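Local coordinates for protein putative tRNA (Adenine(37)-N6)-methyltransferase (Pseudomonas aeruginosa, PDB 7BU1) that binds S-adenosylmethionine and probably methylates the threonylcarbamoyl-modified adenosine at position 37 of tRNA, at residues Ser19-Lys24 / Val211-Leu216; Val62-Leu67 / Thr131-Ile136; Ser108-Glu113 / Leu120-Ile125. All blocks are in the same frame, centred on the assembly; numbering follows the deposited sequence.

Contact 1: residues Ser19-Lys24 / Val211-Leu216; sequences SCFMEK and VRLWDL. With SAM (S-adenosylmethionine), chain D.
The loop after strand 15-19 of the barrel meets the end of strand 208-213, with Cys20 and Trp214 packed where the N-terminal barrel joins the C-terminal domain. A single beta bridge, Phe21 with Leu213, brings the backbones together; beside it Trp214 N donates an almost straight bond to Cys20 O (2.8 Å, 173°). CB of Cys20 sits over one face of the indole, toward its rim, 3.3 Å from Trp214 CE2, a CH-pi contact. With chi1 of Cys20 at 48°, SG meets the indole only obliquely, 5.0 Å from the centroid of its six-membered ring, and lies over a face of the Phe21 ring. Phe21 and Leu213 run side by side, Phe21 CD1 3.8 Å from Leu213 CD2. Ser19 OG accepts from Phe21 N at 2.9 Å, closing an ST turn, and is also hydrogen-bonded to Leu127 O. Farther along the loop the bent Met22 chain crosses the aliphatic part of Arg212, their CG atoms 3.8 Å apart, while the guanidinium leads off to a salt bridge with Asp217. The extended Glu23 chain delivers OE1 to Arg212 N (2.7 Å), met on the anti side and 27° out of the carboxylate plane. Helix 184-192 adds Leu187 against both Cys20 and Trp214. Trp214 lies in the type II' turn Leu213-Leu216, a tight beta-hairpin connection to strand 216-224; this hairpin end packs on the loop, one part of the contact between barrel and C-terminal domain.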
loop_
_atom_site.group_PDB
_atom_site.type_symbol
_atom_site.label_atom_id
_atom_site.label_comp_id
_atom_site.label_asym_id
_atom_site.label_seq_id
_atom_site.Cartn_x
_atom_site.Cartn_y
_atom_site.Cartn_z
ATOM N N SER B 19 -14.840 9.300 11.747
ATOM C CA SER B 19 -14.512 7.962 12.207
ATOM C C SER B 19 -15.225 7.673 13.519
ATOM O O SER B 19 -15.752 8.570 14.183
ATOM C CB SER B 19 -12.986 7.810 12.355
ATOM O OG SER B 19 -12.625 6.725 13.178
ATOM N N CYS B 20 -15.274 6.393 13.868
ATOM C CA CYS B 20 -15.741 6.005 15.190
ATOM C C CYS B 20 -14.722 6.331 16.268
ATOM O O CYS B 20 -15.096 6.448 17.442
ATOM C CB CYS B 20 -16.049 4.510 15.239
ATOM S SG CYS B 20 -14.763 3.485 14.541
ATOM N N PHE B 21 -13.446 6.454 15.894
ATOM C CA PHE B 21 -12.353 6.594 16.849
ATOM C C PHE B 21 -12.072 8.060 17.132
ATOM O O PHE B 21 -11.744 8.820 16.217
ATOM C CB PHE B 21 -11.088 5.930 16.319
ATOM C CG PHE B 21 -11.238 4.469 16.043
ATOM C CD1 PHE B 21 -11.500 3.578 17.072
ATOM C CD2 PHE B 21 -11.105 3.981 14.754
ATOM C CE1 PHE B 21 -11.626 2.226 16.823
ATOM C CE2 PHE B 21 -11.224 2.633 14.499
ATOM C CZ PHE B 21 -11.489 1.753 15.540
ATOM N N MET B 22 -12.158 8.441 18.406
ATOM C CA MET B 22 -11.779 9.773 18.853
ATOM C C MET B 22 -10.414 9.814 19.533
ATOM O O MET B 22 -9.950 10.901 19.875
ATOM C CB MET B 22 -12.835 10.341 19.807
ATOM C CG MET B 22 -14.267 10.140 19.333
ATOM S SD MET B 22 -14.570 10.925 17.741
ATOM C CE MET B 22 -14.454 12.652 18.213
ATOM N N GLU B 23 -9.781 8.666 19.781
ATOM C CA GLU B 23 -8.471 8.613 20.418
ATOM C C GLU B 23 -7.660 7.472 19.828
ATOM O O GLU B 23 -8.210 6.453 19.402
ATOM C CB GLU B 23 -8.535 8.384 21.931
ATOM C CG GLU B 23 -9.680 9.020 22.667
ATOM C CD GLU B 23 -9.832 8.438 24.047
ATOM O OE1 GLU B 23 -10.686 7.543 24.220
ATOM O OE2 GLU B 23 -9.079 8.859 24.954
ATOM N N LYS B 24 -6.340 7.639 19.841
ATOM C CA LYS B 24 -5.464 6.610 19.293
ATOM C C LYS B 24 -5.442 5.340 20.142
ATOM O O LYS B 24 -5.080 4.276 19.625
ATOM C CB LYS B 24 -4.046 7.164 19.144
ATOM N N VAL B 211 -12.646 4.576 26.990
ATOM C CA VAL B 211 -12.297 5.022 25.658
ATOM C C VAL B 211 -13.511 5.747 25.130
ATOM O O VAL B 211 -14.647 5.409 25.467
ATOM C CB VAL B 211 -11.895 3.836 24.755
ATOM C CG1 VAL B 211 -13.104 2.959 24.479
ATOM C CG2 VAL B 211 -11.289 4.338 23.452
ATOM N N ARG B 212 -13.272 6.763 24.320
ATOM C CA ARG B 212 -14.349 7.436 23.623
ATOM C C ARG B 212 -14.524 6.774 22.260
ATOM O O ARG B 212 -13.557 6.646 21.503
ATOM C CB ARG B 212 -14.049 8.924 23.481
ATOM C CG ARG B 212 -15.222 9.732 22.982
ATOM C CD ARG B 212 -15.032 11.199 23.291
ATOM N NE ARG B 212 -16.312 11.890 23.402
ATOM C CZ ARG B 212 -16.979 12.048 24.541
ATOM N NH1 ARG B 212 -16.487 11.558 25.676
ATOM N NH2 ARG B 212 -18.137 12.698 24.543
ATOM N N LEU B 213 -15.742 6.316 21.972
ATOM C CA LEU B 213 -16.112 5.813 20.653
ATOM C C LEU B 213 -17.383 6.521 20.212
ATOM O O LEU B 213 -18.377 6.514 20.946
ATOM C CB LEU B 213 -16.329 4.297 20.666
ATOM C CG LEU B 213 -15.109 3.412 20.937
ATOM C CD1 LEU B 213 -15.554 2.000 21.350
ATOM C CD2 LEU B 213 -14.175 3.366 19.722
ATOM N N TRP B 214 -17.364 7.096 19.008
ATOM C CA TRP B 214 -18.458 7.957 18.508
ATOM C C TRP B 214 -18.631 9.073 19.536
ATOM O O TRP B 214 -17.635 9.726 19.882
ATOM C CB TRP B 214 -19.718 7.135 18.237
ATOM C CG TRP B 214 -19.573 5.993 17.260
ATOM C CD1 TRP B 214 -19.640 4.654 17.544
ATOM C CD2 TRP B 214 -19.377 6.093 15.841
ATOM N NE1 TRP B 214 -19.487 3.920 16.388
ATOM C CE2 TRP B 214 -19.321 4.779 15.333
ATOM C CE3 TRP B 214 -19.235 7.166 14.956
ATOM C CZ2 TRP B 214 -19.125 4.506 13.972
ATOM C CZ3 TRP B 214 -19.040 6.896 13.591
ATOM C CH2 TRP B 214 -18.990 5.575 13.116
ATOM N N ASP B 215 -19.839 9.310 20.054
ATOM C CA ASP B 215 -20.065 10.267 21.130
ATOM C C ASP B 215 -20.229 9.580 22.484
ATOM O O ASP B 215 -20.822 10.155 23.404
ATOM C CB ASP B 215 -21.281 11.142 20.829
ATOM C CG ASP B 215 -22.532 10.335 20.544
ATOM O OD1 ASP B 215 -22.464 9.087 20.551
ATOM O OD2 ASP B 215 -23.593 10.955 20.301
ATOM N N LEU B 216 -19.705 8.366 22.627
ATOM C CA LEU B 216 -19.885 7.566 23.825
ATOM C C LEU B 216 -18.599 7.469 24.636
ATOM O O LEU B 216 -17.490 7.553 24.102
ATOM C CB LEU B 216 -20.352 6.154 23.463
ATOM C CG LEU B 216 -21.501 6.092 22.463
ATOM C CD1 LEU B 216 -21.570 4.715 21.830
ATOM C CD2 LEU B 216 -22.804 6.455 23.149
HETATM N N SAM D . -2.170 1.022 8.657
HETATM C CA SAM D . -1.577 2.368 8.779
HETATM C C SAM D . -0.183 2.391 8.140
HETATM O O SAM D . 0.207 3.479 7.675
HETATM O OXT SAM D . 0.460 1.324 8.108
HETATM C CB SAM D . -1.489 2.822 10.247
HETATM C CG SAM D . -0.547 1.912 11.045
HETATM S SD SAM D . -0.358 2.548 12.751
HETATM C CE SAM D . 0.861 1.564 13.595
HETATM C "C5'" SAM D . -1.911 2.362 13.685
HETATM C "C4'" SAM D . -2.196 3.666 14.405
HETATM O "O4'" SAM D . -2.480 4.660 13.423
HETATM C "C3'" SAM D . -3.546 3.594 15.028
HETATM O "O3'" SAM D . -3.537 2.845 16.235
HETATM C "C2'" SAM D . -3.845 5.046 15.285
HETATM O "O2'" SAM D . -3.495 5.420 16.615
HETATM C "C1'" SAM D . -2.870 5.718 14.311
HETATM N N9 SAM D . -3.516 6.815 13.591
HETATM C C8 SAM D . -4.608 6.679 12.847
HETATM N N7 SAM D . -4.917 7.877 12.367
HETATM C C5 SAM D . -4.012 8.749 12.811
HETATM C C6 SAM D . -3.874 10.059 12.605
HETATM N N6 SAM D . -4.785 10.642 11.819
HETATM N N1 SAM D . -2.873 10.750 13.161
HETATM C C2 SAM D . -1.953 10.080 13.971
HETATM N N3 SAM D . -2.124 8.706 14.161
HETATM C C4 SAM D . -3.145 8.083 13.573
#

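Contact 2: residues Val62-Leu67 / Thr131-Ile136; sequences VWLLFL and TPVLDI. With SAM (S-adenosylmethionine), chain D.
Leu65 and Asp135 form an antiparallel hydrogen-bonded pair, Leu65 N giving a bent bond to Asp135 O (3.3 Å, 144°). In return Leu65 O takes Leu134 N at 2.7 Å and, weakly, Asp135 N, so one carbonyl serves two successive amides. Past this bulge the pairing resumes with Leu67 N to Pro132 O (3.0 Å). Apolar packing gathers on the face of Leu64, Phe66, Val133 and Ile136, where Leu64 and Ile136 lie side by side with Leu64 CD2 3.7 Å from Ile136 CG1; Leu41 of strand 38-43 covers Val133 and Ile136. Leu67 and Leu134 cross at about a right angle, Leu67 CD2 3.8 Å from Leu134 CD1. Phe66, with CG between the backbone N and the carbonyl carbon (chi1 60°), crosses Thr131, whose CG2 comes 3.5 Å from Phe66 CD2. Thr131 OG1, the other branch of the same CB, accepts from the adenine N6 of SAM (3.1 Å) and is also hydrogen-bonded to Leu128 O. The carboxylate of Asp135 forms salt bridges with Lys137 and with Arg101 of the second subunit, and Asn103 of the second subunit hydrogen-bonds to Leu134 O. This is a classic beta bulge in an antiparallel barrel, with the adenine site at one end and the dimer interface beside it.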
loop_
_atom_site.group_PDB
_atom_site.type_symbol
_atom_site.label_atom_id
_atom_site.label_comp_id
_atom_site.label_asym_id
_atom_site.label_seq_id
_atom_site.Cartn_x
_atom_site.Cartn_y
_atom_site.Cartn_z
ATOM N N VAL B 62 -10.198 -0.784 -0.620
ATOM C CA VAL B 62 -9.476 0.366 -1.153
ATOM C C VAL B 62 -8.323 0.713 -0.217
ATOM O O VAL B 62 -8.435 0.596 1.008
ATOM C CB VAL B 62 -10.386 1.606 -1.355
ATOM C CG1 VAL B 62 -11.502 1.328 -2.389
ATOM C CG2 VAL B 62 -10.963 2.086 -0.020
ATOM N N TRP B 63 -7.212 1.141 -0.806
ATOM C CA TRP B 63 -6.137 1.753 -0.050
ATOM C C TRP B 63 -6.457 3.223 0.140
ATOM O O TRP B 63 -6.984 3.878 -0.763
ATOM C CB TRP B 63 -4.799 1.628 -0.782
ATOM C CG TRP B 63 -4.254 0.242 -0.891
ATOM C CD1 TRP B 63 -4.355 -0.603 -1.970
ATOM C CD2 TRP B 63 -3.504 -0.461 0.100
ATOM N NE1 TRP B 63 -3.724 -1.796 -1.692
ATOM C CE2 TRP B 63 -3.199 -1.733 -0.428
ATOM C CE3 TRP B 63 -3.080 -0.149 1.395
ATOM C CZ2 TRP B 63 -2.472 -2.682 0.290
ATOM C CZ3 TRP B 63 -2.362 -1.098 2.107
ATOM C CH2 TRP B 63 -2.062 -2.344 1.552
ATOM N N LEU B 64 -6.134 3.740 1.316
ATOM C CA LEU B 64 -6.167 5.170 1.584
ATOM C C LEU B 64 -4.764 5.593 1.991
ATOM O O LEU B 64 -4.192 5.040 2.937
ATOM C CB LEU B 64 -7.177 5.519 2.684
ATOM C CG LEU B 64 -8.644 5.108 2.502
ATOM C CD1 LEU B 64 -9.468 5.532 3.717
ATOM C CD2 LEU B 64 -9.251 5.665 1.199
ATOM N N LEU B 65 -4.187 6.522 1.238
ATOM C CA LEU B 65 -3.001 7.241 1.678
ATOM C C LEU B 65 -3.470 8.485 2.418
ATOM O O LEU B 65 -4.320 9.227 1.907
ATOM C CB LEU B 65 -2.112 7.624 0.497
ATOM C CG LEU B 65 -1.614 6.479 -0.379
ATOM C CD1 LEU B 65 -0.680 7.007 -1.441
ATOM C CD2 LEU B 65 -0.916 5.444 0.467
ATOM N N PHE B 66 -2.947 8.698 3.626
ATOM C CA PHE B 66 -3.451 9.760 4.479
ATOM C C PHE B 66 -2.313 10.418 5.251
ATOM O O PHE B 66 -1.175 9.944 5.266
ATOM C CB PHE B 66 -4.518 9.227 5.442
ATOM C CG PHE B 66 -4.024 8.133 6.355
ATOM C CD1 PHE B 66 -4.006 6.809 5.932
ATOM C CD2 PHE B 66 -3.603 8.423 7.645
ATOM C CE1 PHE B 66 -3.568 5.796 6.774
ATOM C CE2 PHE B 66 -3.166 7.411 8.498
ATOM C CZ PHE B 66 -3.145 6.101 8.061
ATOM N N LEU B 67 -2.643 11.517 5.917
ATOM C CA LEU B 67 -1.703 12.228 6.767
ATOM C C LEU B 67 -1.971 11.889 8.230
ATOM O O LEU B 67 -3.119 11.949 8.687
ATOM C CB LEU B 67 -1.829 13.736 6.564
ATOM C CG LEU B 67 -1.347 14.303 5.241
ATOM C CD1 LEU B 67 -1.481 15.813 5.273
ATOM C CD2 LEU B 67 0.088 13.876 4.981
ATOM N N THR B 131 -9.147 12.466 9.889
ATOM C CA THR B 131 -7.909 12.168 9.181
ATOM C C THR B 131 -7.964 12.723 7.761
ATOM O O THR B 131 -8.889 12.401 7.007
ATOM C CB THR B 131 -7.672 10.661 9.139
ATOM O OG1 THR B 131 -7.492 10.162 10.472
ATOM C CG2 THR B 131 -6.449 10.335 8.309
ATOM N N PRO B 132 -6.987 13.535 7.352
ATOM C CA PRO B 132 -6.965 14.028 5.969
ATOM C C PRO B 132 -6.457 12.939 5.032
ATOM O O PRO B 132 -5.411 12.336 5.279
ATOM C CB PRO B 132 -5.993 15.220 6.023
ATOM C CG PRO B 132 -5.766 15.505 7.498
ATOM C CD PRO B 132 -5.980 14.195 8.200
ATOM N N VAL B 133 -7.217 12.669 3.970
ATOM C CA VAL B 133 -6.881 11.620 3.009
ATOM C C VAL B 133 -6.338 12.242 1.723
ATOM O O VAL B 133 -6.973 13.122 1.126
ATOM C CB VAL B 133 -8.092 10.714 2.731
ATOM C CG1 VAL B 133 -7.733 9.664 1.695
ATOM C CG2 VAL B 133 -8.523 10.041 4.018
ATOM N N LEU B 134 -5.181 11.761 1.280
ATOM C CA LEU B 134 -4.538 12.278 0.083
ATOM C C LEU B 134 -4.925 11.528 -1.183
ATOM O O LEU B 134 -4.813 12.101 -2.274
ATOM C CB LEU B 134 -3.015 12.227 0.229
ATOM C CG LEU B 134 -2.428 12.838 1.496
ATOM C CD1 LEU B 134 -0.921 12.630 1.529
ATOM C CD2 LEU B 134 -2.789 14.315 1.604
ATOM N N ASP B 135 -5.357 10.271 -1.076
ATOM C CA ASP B 135 -5.552 9.442 -2.257
ATOM C C ASP B 135 -6.426 8.238 -1.915
ATOM O O ASP B 135 -6.443 7.764 -0.774
ATOM C CB ASP B 135 -4.203 8.974 -2.814
ATOM C CG ASP B 135 -4.309 8.385 -4.215
ATOM O OD1 ASP B 135 -5.432 8.218 -4.732
ATOM O OD2 ASP B 135 -3.257 8.069 -4.801
ATOM N N ILE B 136 -7.138 7.744 -2.926
ATOM C CA ILE B 136 -7.887 6.493 -2.859
ATOM C C ILE B 136 -7.371 5.607 -3.979
ATOM O O ILE B 136 -7.300 6.048 -5.129
ATOM C CB ILE B 136 -9.402 6.700 -3.021
ATOM C CG1 ILE B 136 -9.978 7.581 -1.919
ATOM C CG2 ILE B 136 -10.121 5.350 -3.065
ATOM C CD1 ILE B 136 -11.244 8.305 -2.356
HETATM N N SAM D . -2.170 1.022 8.657
HETATM C CA SAM D . -1.577 2.368 8.779
HETATM C C SAM D . -0.183 2.391 8.140
HETATM O O SAM D . 0.207 3.479 7.675
HETATM O OXT SAM D . 0.460 1.324 8.108
HETATM C CB SAM D . -1.489 2.822 10.247
HETATM C CG SAM D . -0.547 1.912 11.045
HETATM S SD SAM D . -0.358 2.548 12.751
HETATM C CE SAM D . 0.861 1.564 13.595
HETATM C "C5'" SAM D . -1.911 2.362 13.685
HETATM C "C4'" SAM D . -2.196 3.666 14.405
HETATM O "O4'" SAM D . -2.480 4.660 13.423
HETATM C "C3'" SAM D . -3.546 3.594 15.028
HETATM O "O3'" SAM D . -3.537 2.845 16.235
HETATM C "C2'" SAM D . -3.845 5.046 15.285
HETATM O "O2'" SAM D . -3.495 5.420 16.615
HETATM C "C1'" SAM D . -2.870 5.718 14.311
HETATM N N9 SAM D . -3.516 6.815 13.591
HETATM C C8 SAM D . -4.608 6.679 12.847
HETATM N N7 SAM D . -4.917 7.877 12.367
HETATM C C5 SAM D . -4.012 8.749 12.811
HETATM C C6 SAM D . -3.874 10.059 12.605
HETATM N N6 SAM D . -4.785 10.642 11.819
HETATM N N1 SAM D . -2.873 10.750 13.161
HETATM C C2 SAM D . -1.953 10.080 13.971
HETATM N N3 SAM D . -2.124 8.706 14.161
HETATM C C4 SAM D . -3.145 8.083 13.573
#

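Contact 3: residues Ser108-Glu113 / Leu120-Ile125; sequences SVVRLE and LWLSGI. With SAM (S-adenosylmethionine), chain D.
Val110 presents its two methyls to different partners: CG1 crosses Ile125 at a slant, 3.7 Å from Ile125 CG2, while CG2 meets Leu122 CD2 at 4.1 Å. Leu112 joins Leu122 on that face of the hairpin. Its CG stands opposite the backbone N (chi1 174°), which carries CD1 across to Leu120 CG at 4.1 Å and close to Trp121 O. Strands 61-67, 38-43 and 15-19 close over this inward side, placing Leu64, Leu41 and Ile17 against Leu122. Arg111 and Ser123 lie on the other face. The arginine first runs straight and then bends at chi3, its guanidinium leaving the hairpin for a salt bridge with Asp148 of the second subunit; Ser123 OG is hydrogen-bonded to Pro35 O. Glu113 lays its carboxylate alongside Ser123, Glu113 OE1 3.3 Å from Ser123 CB, and forms a salt bridge through OE2 with Arg38. Between the strands, Arg111 and Ser123 exchange backbone bonds, Arg111 N to Ser123 O at 3.0 Å, and Glu113 N reaches Trp121 O at 2.9 Å. Farther back on strand 105-116, Ser108 OG accepts from the SAM amino nitrogen (3.0 Å) and is also hydrogen-bonded to Asp126. The chemistry thus divides by face: hydrocarbon packs toward the barrel interior, while salt bridges tie the other side to strand 38-43 and to the second subunit, and Ser108 holds the amino nitrogen of the cofactor's methionine end.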
loop_
_atom_site.group_PDB
_atom_site.type_symbol
_atom_site.label_atom_id
_atom_site.label_comp_id
_atom_site.label_asym_id
_atom_site.label_seq_id
_atom_site.Cartn_x
_atom_site.Cartn_y
_atom_site.Cartn_z
ATOM N N SER B 108 -3.556 2.482 4.649
ATOM C CA SER B 108 -4.400 1.435 5.205
ATOM C C SER B 108 -5.295 0.897 4.108
ATOM O O SER B 108 -5.723 1.648 3.221
ATOM C CB SER B 108 -5.278 1.938 6.359
ATOM O OG SER B 108 -4.495 2.514 7.386
ATOM N N VAL B 109 -5.548 -0.406 4.148
ATOM C CA VAL B 109 -6.550 -1.010 3.287
ATOM C C VAL B 109 -7.786 -1.252 4.137
ATOM O O VAL B 109 -7.727 -1.929 5.168
ATOM C CB VAL B 109 -6.043 -2.299 2.619
ATOM C CG1 VAL B 109 -5.424 -3.229 3.627
ATOM C CG2 VAL B 109 -7.181 -2.973 1.857
ATOM N N VAL B 110 -8.906 -0.677 3.710
ATOM C CA VAL B 110 -10.172 -0.787 4.413
ATOM C C VAL B 110 -11.208 -1.329 3.440
ATOM O O VAL B 110 -11.056 -1.243 2.220
ATOM C CB VAL B 110 -10.629 0.565 5.003
ATOM C CG1 VAL B 110 -9.620 1.048 6.017
ATOM C CG2 VAL B 110 -10.821 1.602 3.898
ATOM N N ARG B 111 -12.261 -1.916 3.994
ATOM C CA ARG B 111 -13.349 -2.409 3.168
ATOM C C ARG B 111 -14.184 -1.240 2.676
ATOM O O ARG B 111 -14.431 -0.283 3.414
ATOM C CB ARG B 111 -14.235 -3.384 3.942
ATOM C CG ARG B 111 -15.339 -3.971 3.079
ATOM C CD ARG B 111 -16.234 -4.908 3.849
ATOM N NE ARG B 111 -15.725 -6.275 3.815
ATOM C CZ ARG B 111 -15.856 -7.094 2.776
ATOM N NH1 ARG B 111 -16.476 -6.681 1.674
ATOM N NH2 ARG B 111 -15.368 -8.327 2.833
ATOM N N LEU B 112 -14.593 -1.311 1.410
ATOM C CA LEU B 112 -15.504 -0.331 0.831
ATOM C C LEU B 112 -16.911 -0.916 0.868
ATOM O O LEU B 112 -17.208 -1.888 0.163
ATOM C CB LEU B 112 -15.099 0.037 -0.592
ATOM C CG LEU B 112 -16.091 0.959 -1.302
ATOM C CD1 LEU B 112 -16.226 2.286 -0.556
ATOM C CD2 LEU B 112 -15.685 1.180 -2.767
ATOM N N GLU B 113 -17.772 -0.332 1.698
ATOM C CA GLU B 113 -19.138 -0.818 1.812
ATOM C C GLU B 113 -20.055 -0.226 0.756
ATOM O O GLU B 113 -20.948 -0.915 0.261
ATOM C CB GLU B 113 -19.691 -0.497 3.201
ATOM C CG GLU B 113 -18.865 -1.070 4.319
ATOM C CD GLU B 113 -19.606 -1.076 5.632
ATOM O OE1 GLU B 113 -19.616 -2.139 6.301
ATOM O OE2 GLU B 113 -20.184 -0.019 5.989
ATOM N N LEU B 120 -17.541 8.153 0.745
ATOM C CA LEU B 120 -17.317 6.716 0.796
ATOM C C LEU B 120 -17.713 6.194 2.173
ATOM O O LEU B 120 -17.509 6.876 3.183
ATOM C CB LEU B 120 -15.853 6.371 0.497
ATOM C CG LEU B 120 -15.426 6.323 -0.984
ATOM C CD1 LEU B 120 -15.638 7.653 -1.707
ATOM C CD2 LEU B 120 -13.975 5.870 -1.134
ATOM N N TRP B 121 -18.325 5.011 2.209
ATOM C CA TRP B 121 -18.634 4.322 3.461
ATOM C C TRP B 121 -17.591 3.238 3.700
ATOM O O TRP B 121 -17.500 2.278 2.930
ATOM C CB TRP B 121 -20.033 3.717 3.421
ATOM C CG TRP B 121 -21.078 4.732 3.137
ATOM C CD1 TRP B 121 -21.479 5.186 1.903
ATOM C CD2 TRP B 121 -21.862 5.437 4.100
ATOM N NE1 TRP B 121 -22.469 6.130 2.050
ATOM C CE2 TRP B 121 -22.722 6.301 3.388
ATOM C CE3 TRP B 121 -21.924 5.419 5.489
ATOM C CZ2 TRP B 121 -23.632 7.140 4.031
ATOM C CZ3 TRP B 121 -22.834 6.253 6.127
ATOM C CH2 TRP B 121 -23.674 7.098 5.399
ATOM N N LEU B 122 -16.819 3.381 4.768
ATOM C CA LEU B 122 -15.698 2.496 5.039
ATOM C C LEU B 122 -15.967 1.617 6.258
ATOM O O LEU B 122 -16.742 1.972 7.154
ATOM C CB LEU B 122 -14.415 3.305 5.240
ATOM C CG LEU B 122 -14.183 4.402 4.194
ATOM C CD1 LEU B 122 -12.926 5.196 4.523
ATOM C CD2 LEU B 122 -14.110 3.826 2.776
ATOM N N SER B 123 -15.312 0.453 6.271
ATOM C CA SER B 123 -15.444 -0.530 7.338
ATOM C C SER B 123 -14.080 -1.144 7.633
ATOM O O SER B 123 -13.249 -1.301 6.736
ATOM C CB SER B 123 -16.469 -1.617 6.954
ATOM O OG SER B 123 -16.132 -2.875 7.502
ATOM N N GLY B 124 -13.863 -1.507 8.896
ATOM C CA GLY B 124 -12.598 -2.097 9.312
ATOM C C GLY B 124 -11.437 -1.129 9.287
ATOM O O GLY B 124 -10.315 -1.518 8.933
ATOM N N ILE B 125 -11.677 0.119 9.682
ATOM C CA ILE B 125 -10.700 1.189 9.588
ATOM C C ILE B 125 -9.834 1.237 10.841
ATOM O O ILE B 125 -10.236 0.831 11.933
ATOM C CB ILE B 125 -11.398 2.546 9.369
ATOM C CG1 ILE B 125 -12.208 2.921 10.613
ATOM C CG2 ILE B 125 -12.297 2.499 8.141
ATOM C CD1 ILE B 125 -12.836 4.280 10.538
HETATM N N SAM D . -2.170 1.022 8.657
HETATM C CA SAM D . -1.577 2.368 8.779
HETATM C C SAM D . -0.183 2.391 8.140
HETATM O O SAM D . 0.207 3.479 7.675
HETATM O OXT SAM D . 0.460 1.324 8.108
HETATM C CB SAM D . -1.489 2.822 10.247
HETATM C CG SAM D . -0.547 1.912 11.045
HETATM S SD SAM D . -0.358 2.548 12.751
HETATM C CE SAM D . 0.861 1.564 13.595
HETATM C "C5'" SAM D . -1.911 2.362 13.685
HETATM C "C4'" SAM D . -2.196 3.666 14.405
HETATM O "O4'" SAM D . -2.480 4.660 13.423
HETATM C "C3'" SAM D . -3.546 3.594 15.028
HETATM O "O3'" SAM D . -3.537 2.845 16.235
HETATM C "C2'" SAM D . -3.845 5.046 15.285
HETATM O "O2'" SAM D . -3.495 5.420 16.615
HETATM C "C1'" SAM D . -2.870 5.718 14.311
HETATM N N9 SAM D . -3.516 6.815 13.591
HETATM C C8 SAM D . -4.608 6.679 12.847
HETATM N N7 SAM D . -4.917 7.877 12.367
HETATM C C5 SAM D . -4.012 8.749 12.811
HETATM C C6 SAM D . -3.874 10.059 12.605
HETATM N N6 SAM D . -4.785 10.642 11.819
HETATM N N1 SAM D . -2.873 10.750 13.161
HETATM C C2 SAM D . -1.953 10.080 13.971
HETATM N N3 SAM D . -2.124 8.706 14.161
HETATM C C4 SAM D . -3.145 8.083 13.573
#

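Contacts 2 and 3 share one barrel sheet, their centres 11 Å apart: strands 61-67 and 105-116 are neighbours, with Leu64 N 2.9 Å from Ser108 O and Val62 N 3.0 Å from Val110 O, both probable hydrogen bonds. Contact 1 stands about 17 Å, centre to centre, from contact 3 and meets it where Phe21 CE2 packs 3.3 Å from Ile125 O; its nearest atoms are about 6 Å from contact 2. All three converge on one SAM: contact 2 takes the adenine amino group, contact 3 the methionine nitrogen, and Lys24 of contact 1 approaches the ribose. Contacts 2 and 3 also touch the second subunit.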